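Peptidoglycan synthetase penicillin-binding protein 3 (Bifidobacterium adolescentis, PDB 4YE5) probably binds penicillin and acts as a membrane-attached transpeptidase that cross-links peptidoglycan during cell-wall synthesis. Local coordinates at residues A[229-234]-A[536-541]; A[239-244]-A[522-527]. All coordinates share one frame; numbering follows the deposited sequence.

Contact 1: residues A[229-234]-A[536-541]; sequences KVLSDS and GPVTAE
Val230 and Val538 meet where two helices lie next to each other on one face of the antiparallel sheet of a penicillin-binding transpeptidase domain, which has the alpha/beta fold of the serine beta-lactamases. Helix 221-238 leads into the sheet and helix 535-549 follows its last strand, and their local axes run 145° apart, closer to antiparallel than to parallel. At a closest approach of 10.3 Å the axes are too far apart for backbones to touch, and small side chains bridge the space.

The apolar part centres on one pair of methyl groups, Val230 CG1 and Val538 CG1, 3.6 Å apart. Each is the branch set anti to its own backbone N (chi1 -176° in Val538), and the two side chains pass one another, pointing opposite ways, with the CG1 methyls in touch. Leu231, whose CB points away, sends CD2 back to the margin of this patch. On the other flank Val230 CG1 lies against the CB of Glu541 at 4.3 Å, so that the partly exposed glutamate borders the patch with its CB. Val538 also rests on Val521 and Leu523 of strand 517-524.

The polar part is confined to helix 221-238. Ser234 OG touches both methyls of Val538, CG2 at 3.7 Å, yet its hydrogen goes to Val230 O, 2.6 Å from OG. A buried hydroxyl is thus satisfied by its own helix and can offer its outer surface to a valine. The hydroxyl stands above the carbonyl plane of Val230, 37° out of it, while Ser234 N reaches the same oxygen from the opposite face.

Contact 2: residues A[239-244]-A[522-527]; sequences HSAWGI and VLKDPQ
Antiparallel strands 242-249 and 517-524, the first and last of the transpeptidase sheet, are neighbours here. Ile244 and Val522 exchange two backbone bonds, Ile244 N to Val522 O at 2.9 Å and the straighter Val522 N to Ile244 O at 3.0 Å. Next to them Gly243 and Leu523 form a non-hydrogen-bonded pair, with Leu523 CD2 packed on Gly243 CA, 3.7 Å away. Lys524 N then bonds to Trp242 O at 3.0 Å, almost straight (172°).

On the face shared by Trp242, Ile244, Val522 and Lys524, the indole packs against Lys524 and Val522. Its chi1 of 52° turns the ring back over the neighbouring strand, where Lys524 CB lies 3.8 Å from the centroid of the five-membered ring, a CH-pi contact. The extended lysine chain brings CD to 3.3 Å from Trp242 NE1 before NZ bonds to Ala493 O. Val522 O lies at the indole edge, near its plane, and CZ3 also touches Val522 CG1 at 3.9 Å. Ile244 CG1 lies alongside Val522 CB, both side chains pointing the same way.

Nearer the turn, Ala241 N makes a bent bond (142°) to Lys524 O, Ser240 OG lies against Pro526 CA (3.5 Å) and near Leu523 CB, and a water donates to His239 O and Asp525 O. First and last strands, some 280 residues apart in sequence, lie side by side as in the penicillin-recognising transpeptidase and beta-lactamase fold.

Both contacts join the same two parts of the chain, the helix-strand unit 221-249 and the strand-helix unit 517-549, one through its helices and the other through its strands. Their centres lie 11 Å apart, and Leu231 CD1 reaches to 3.9 Å from Gly243 O, while Val538 CG2 comes within 4.1 Å of Leu523 CD1. Both are largely buried, with Glu541 at the margin of contact 1 and His239 and Gln527 exposed at the turn end of contact 2. The chemistry follows the place: the helices of contact 1 touch through a sparse set of side chains, whereas contact 2 buries about three times the surface and is built on backbone hydrogen bonds.

Contact 1: residues A[229-234]-A[536-541]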
loop_
_atom_site.group_PDB
_atom_site.type_symbol
_atom_site.label_atom_id
_atom_site.label_comp_id
_atom_site.label_asym_id
_atom_site.label_seq_id
_atom_site.Cartn_x
_atom_site.Cartn_y
_atom_site.Cartn_z
ATOM N N LYS A 229 14.988 -4.450 -5.326
ATOM C CA LYS A 229 16.358 -4.774 -5.711
ATOM C C LYS A 229 16.802 -3.970 -6.963
ATOM O O LYS A 229 17.915 -3.434 -7.023
ATOM C CB LYS A 229 16.484 -6.283 -5.973
ATOM C CG LYS A 229 17.922 -6.749 -6.280
ATOM C CD LYS A 229 18.813 -6.599 -5.050
ATOM C CE LYS A 229 20.262 -6.997 -5.348
ATOM N NZ LYS A 229 21.110 -6.780 -4.147
ATOM N N VAL A 230 15.927 -3.879 -7.958
ATOM C CA VAL A 230 16.238 -3.082 -9.143
ATOM C C VAL A 230 16.434 -1.617 -8.765
ATOM O O VAL A 230 17.350 -0.948 -9.245
ATOM C CB VAL A 230 15.134 -3.192 -10.208
ATOM C CG1 VAL A 230 15.295 -2.102 -11.262
ATOM C CG2 VAL A 230 15.181 -4.582 -10.847
ATOM N N LEU A 231 15.584 -1.107 -7.885
ATOM C CA LEU A 231 15.752 0.288 -7.463
ATOM C C LEU A 231 17.055 0.498 -6.685
ATOM O O LEU A 231 17.703 1.543 -6.824
ATOM C CB LEU A 231 14.554 0.767 -6.635
ATOM C CG LEU A 231 13.243 0.895 -7.416
ATOM C CD1 LEU A 231 12.144 1.219 -6.443
ATOM C CD2 LEU A 231 13.363 1.970 -8.532
ATOM N N SER A 232 17.422 -0.483 -5.865
ATOM C CA SER A 232 18.665 -0.400 -5.098
ATOM C C SER A 232 19.873 -0.447 -6.036
ATOM O O SER A 232 20.774 0.372 -5.937
ATOM C CB SER A 232 18.727 -1.518 -4.049
ATOM O OG SER A 232 20.037 -1.686 -3.542
ATOM N N ASP A 233 19.866 -1.398 -6.967
ATOM C CA ASP A 233 20.947 -1.525 -7.938
ATOM C C ASP A 233 21.015 -0.259 -8.806
ATOM O O ASP A 233 22.103 0.204 -9.156
ATOM C CB ASP A 233 20.762 -2.762 -8.836
ATOM C CG ASP A 233 21.046 -4.083 -8.109
ATOM O OD1 ASP A 233 21.782 -4.086 -7.091
ATOM O OD2 ASP A 233 20.537 -5.134 -8.571
ATOM N N SER A 234 19.855 0.308 -9.139
ATOM C CA SER A 234 19.814 1.535 -9.931
ATOM C C SER A 234 20.372 2.741 -9.171
ATOM O O SER A 234 20.932 3.670 -9.776
ATOM C CB SER A 234 18.394 1.839 -10.401
ATOM O OG SER A 234 17.897 0.746 -11.161
ATOM N N GLY A 536 13.768 4.702 -18.284
ATOM C CA GLY A 536 13.475 3.699 -19.310
ATOM C C GLY A 536 14.100 2.316 -19.110
ATOM O O GLY A 536 13.389 1.327 -19.000
ATOM N N PRO A 537 15.439 2.233 -19.079
ATOM C CA PRO A 537 16.101 0.927 -18.883
ATOM C C PRO A 537 15.684 0.288 -17.553
ATOM O O PRO A 537 15.630 -0.924 -17.450
ATOM C CB PRO A 537 17.586 1.299 -18.831
ATOM C CG PRO A 537 17.674 2.579 -19.699
ATOM C CD PRO A 537 16.400 3.317 -19.348
ATOM N N VAL A 538 15.389 1.107 -16.551
ATOM C CA VAL A 538 14.928 0.580 -15.263
ATOM C C VAL A 538 13.574 -0.124 -15.425
ATOM O O VAL A 538 13.393 -1.201 -14.888
ATOM C CB VAL A 538 14.916 1.675 -14.155
ATOM C CG1 VAL A 538 14.507 1.083 -12.763
ATOM C CG2 VAL A 538 16.305 2.336 -14.070
ATOM N N THR A 539 12.637 0.434 -16.201
ATOM C CA THR A 539 11.359 -0.266 -16.366
ATOM C C THR A 539 11.587 -1.573 -17.103
ATOM O O THR A 539 10.915 -2.559 -16.847
ATOM C CB THR A 539 10.294 0.548 -17.142
ATOM O OG1 THR A 539 10.617 0.563 -18.545
ATOM C CG2 THR A 539 10.201 1.971 -16.600
ATOM N N ALA A 540 12.534 -1.559 -18.042
ATOM C CA ALA A 540 12.854 -2.747 -18.829
ATOM C C ALA A 540 13.504 -3.886 -18.023
ATOM O O ALA A 540 13.293 -5.068 -18.321
ATOM C CB ALA A 540 13.725 -2.368 -20.058
ATOM N N GLU A 541 14.298 -3.539 -17.017
ATOM C CA GLU A 541 14.849 -4.545 -16.098
ATOM C C GLU A 541 13.709 -5.242 -15.332
ATOM O O GLU A 541 13.705 -6.453 -15.156
ATOM C CB GLU A 541 15.795 -3.891 -15.085
ATOM C CG GLU A 541 17.121 -3.399 -15.660
ATOM C CD GLU A 541 18.021 -4.547 -16.083
ATOM O OE1 GLU A 541 18.277 -5.427 -15.227
ATOM O OE2 GLU A 541 18.452 -4.578 -17.271
#

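Contact 2: residues A[239-244]-A[522-527]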
loop_
_atom_site.group_PDB
_atom_site.type_symbol
_atom_site.label_atom_id
_atom_site.label_comp_id
_atom_site.label_asym_id
_atom_site.label_seq_id
_atom_site.Cartn_x
_atom_site.Cartn_y
_atom_site.Cartn_z
ATOM N N HIS A 239 22.823 6.755 -9.088
ATOM C CA HIS A 239 22.886 7.689 -7.961
ATOM C C HIS A 239 21.743 8.704 -7.869
ATOM O O HIS A 239 21.945 9.822 -7.392
ATOM C CB HIS A 239 24.241 8.414 -7.964
ATOM C CG HIS A 239 25.406 7.482 -8.075
ATOM N ND1 HIS A 239 25.805 6.667 -7.035
ATOM C CD2 HIS A 239 26.244 7.220 -9.105
ATOM C CE1 HIS A 239 26.846 5.949 -7.420
ATOM N NE2 HIS A 239 27.127 6.260 -8.674
ATOM N N SER A 240 20.552 8.304 -8.310
ATOM C CA SER A 240 19.361 9.131 -8.168
ATOM C C SER A 240 19.153 9.522 -6.724
ATOM O O SER A 240 19.508 8.764 -5.821
ATOM C CB SER A 240 18.137 8.360 -8.653
ATOM O OG SER A 240 18.349 7.874 -9.965
ATOM N N ALA A 241 18.580 10.705 -6.487
ATOM C CA ALA A 241 18.257 11.087 -5.107
ATOM C C ALA A 241 17.264 10.072 -4.523
ATOM O O ALA A 241 17.301 9.756 -3.336
ATOM C CB ALA A 241 17.676 12.487 -5.060
ATOM N N TRP A 242 16.378 9.564 -5.371
ATOM C CA TRP A 242 15.440 8.519 -4.964
ATOM C C TRP A 242 14.822 7.934 -6.209
ATOM O O TRP A 242 14.937 8.519 -7.288
ATOM C CB TRP A 242 14.337 9.008 -3.982
ATOM C CG TRP A 242 13.515 10.258 -4.376
ATOM C CD1 TRP A 242 13.575 11.488 -3.761
ATOM C CD2 TRP A 242 12.494 10.374 -5.399
ATOM N NE1 TRP A 242 12.681 12.353 -4.355
ATOM C CE2 TRP A 242 12.002 11.698 -5.343
ATOM C CE3 TRP A 242 11.959 9.499 -6.347
ATOM C CZ2 TRP A 242 11.009 12.166 -6.215
ATOM C CZ3 TRP A 242 10.959 9.966 -7.214
ATOM C CH2 TRP A 242 10.509 11.297 -7.143
ATOM N N GLY A 243 14.204 6.765 -6.066
ATOM C CA GLY A 243 13.506 6.145 -7.178
ATOM C C GLY A 243 12.268 5.459 -6.631
ATOM O O GLY A 243 12.279 4.980 -5.489
ATOM N N ILE A 244 11.198 5.443 -7.419
ATOM C CA ILE A 244 9.992 4.696 -7.042
ATOM C C ILE A 244 9.527 3.917 -8.267
ATOM O O ILE A 244 9.823 4.299 -9.393
ATOM C CB ILE A 244 8.864 5.631 -6.523
ATOM C CG1 ILE A 244 8.279 6.469 -7.640
ATOM C CG2 ILE A 244 9.352 6.554 -5.378
ATOM C CD1 ILE A 244 7.485 7.715 -7.143
ATOM N N VAL A 522 9.888 6.263 -11.647
ATOM C CA VAL A 522 10.230 7.681 -11.524
ATOM C C VAL A 522 11.516 7.810 -10.724
ATOM O O VAL A 522 11.599 7.280 -9.616
ATOM C CB VAL A 522 9.102 8.466 -10.794
ATOM C CG1 VAL A 522 9.419 9.948 -10.783
ATOM C CG2 VAL A 522 7.739 8.196 -11.475
ATOM N N LEU A 523 12.513 8.502 -11.277
ATOM C CA LEU A 523 13.800 8.706 -10.600
ATOM C C LEU A 523 14.074 10.187 -10.494
ATOM O O LEU A 523 13.863 10.928 -11.456
ATOM C CB LEU A 523 14.957 8.065 -11.409
ATOM C CG LEU A 523 14.771 6.603 -11.824
ATOM C CD1 LEU A 523 15.943 6.187 -12.736
ATOM C CD2 LEU A 523 14.705 5.677 -10.600
ATOM N N LYS A 524 14.560 10.621 -9.337
ATOM C CA LYS A 524 14.922 12.021 -9.145
ATOM C C LYS A 524 16.409 12.231 -9.358
ATOM O O LYS A 524 17.226 11.544 -8.756
ATOM C CB LYS A 524 14.524 12.529 -7.756
ATOM C CG LYS A 524 14.860 14.037 -7.558
ATOM C CD LYS A 524 14.268 14.602 -6.251
ATOM C CE LYS A 524 14.776 16.046 -6.030
ATOM N NZ LYS A 524 13.980 16.788 -4.981
ATOM N N ASP A 525 16.739 13.173 -10.234
ATOM C CA ASP A 525 18.120 13.511 -10.546
ATOM C C ASP A 525 19.031 12.310 -10.866
ATOM O O ASP A 525 20.105 12.179 -10.267
ATOM C CB ASP A 525 18.711 14.327 -9.390
ATOM C CG ASP A 525 18.104 15.728 -9.296
ATOM O OD1 ASP A 525 17.719 16.287 -10.347
ATOM O OD2 ASP A 525 18.021 16.277 -8.173
ATOM N N PRO A 526 18.619 11.431 -11.807
ATOM C CA PRO A 526 19.541 10.342 -12.175
ATOM C C PRO A 526 20.803 10.863 -12.869
ATOM O O PRO A 526 20.745 11.870 -13.559
ATOM C CB PRO A 526 18.717 9.504 -13.160
ATOM C CG PRO A 526 17.762 10.488 -13.769
ATOM C CD PRO A 526 17.395 11.424 -12.635
ATOM N N GLN A 527 21.929 10.190 -12.665
ATOM C CA GLN A 527 23.201 10.557 -13.277
ATOM C C GLN A 527 23.588 9.449 -14.253
ATOM O O GLN A 527 23.005 8.383 -14.223
ATOM C CB GLN A 527 24.282 10.633 -12.197
ATOM C CG GLN A 527 23.916 11.519 -11.018
ATOM C CD GLN A 527 23.830 12.979 -11.424
ATOM O OE1 GLN A 527 24.789 13.532 -11.956
ATOM N NE2 GLN A 527 22.669 13.603 -11.201
HETATM O O HOH W 1 21.350 12.549 -8.047
#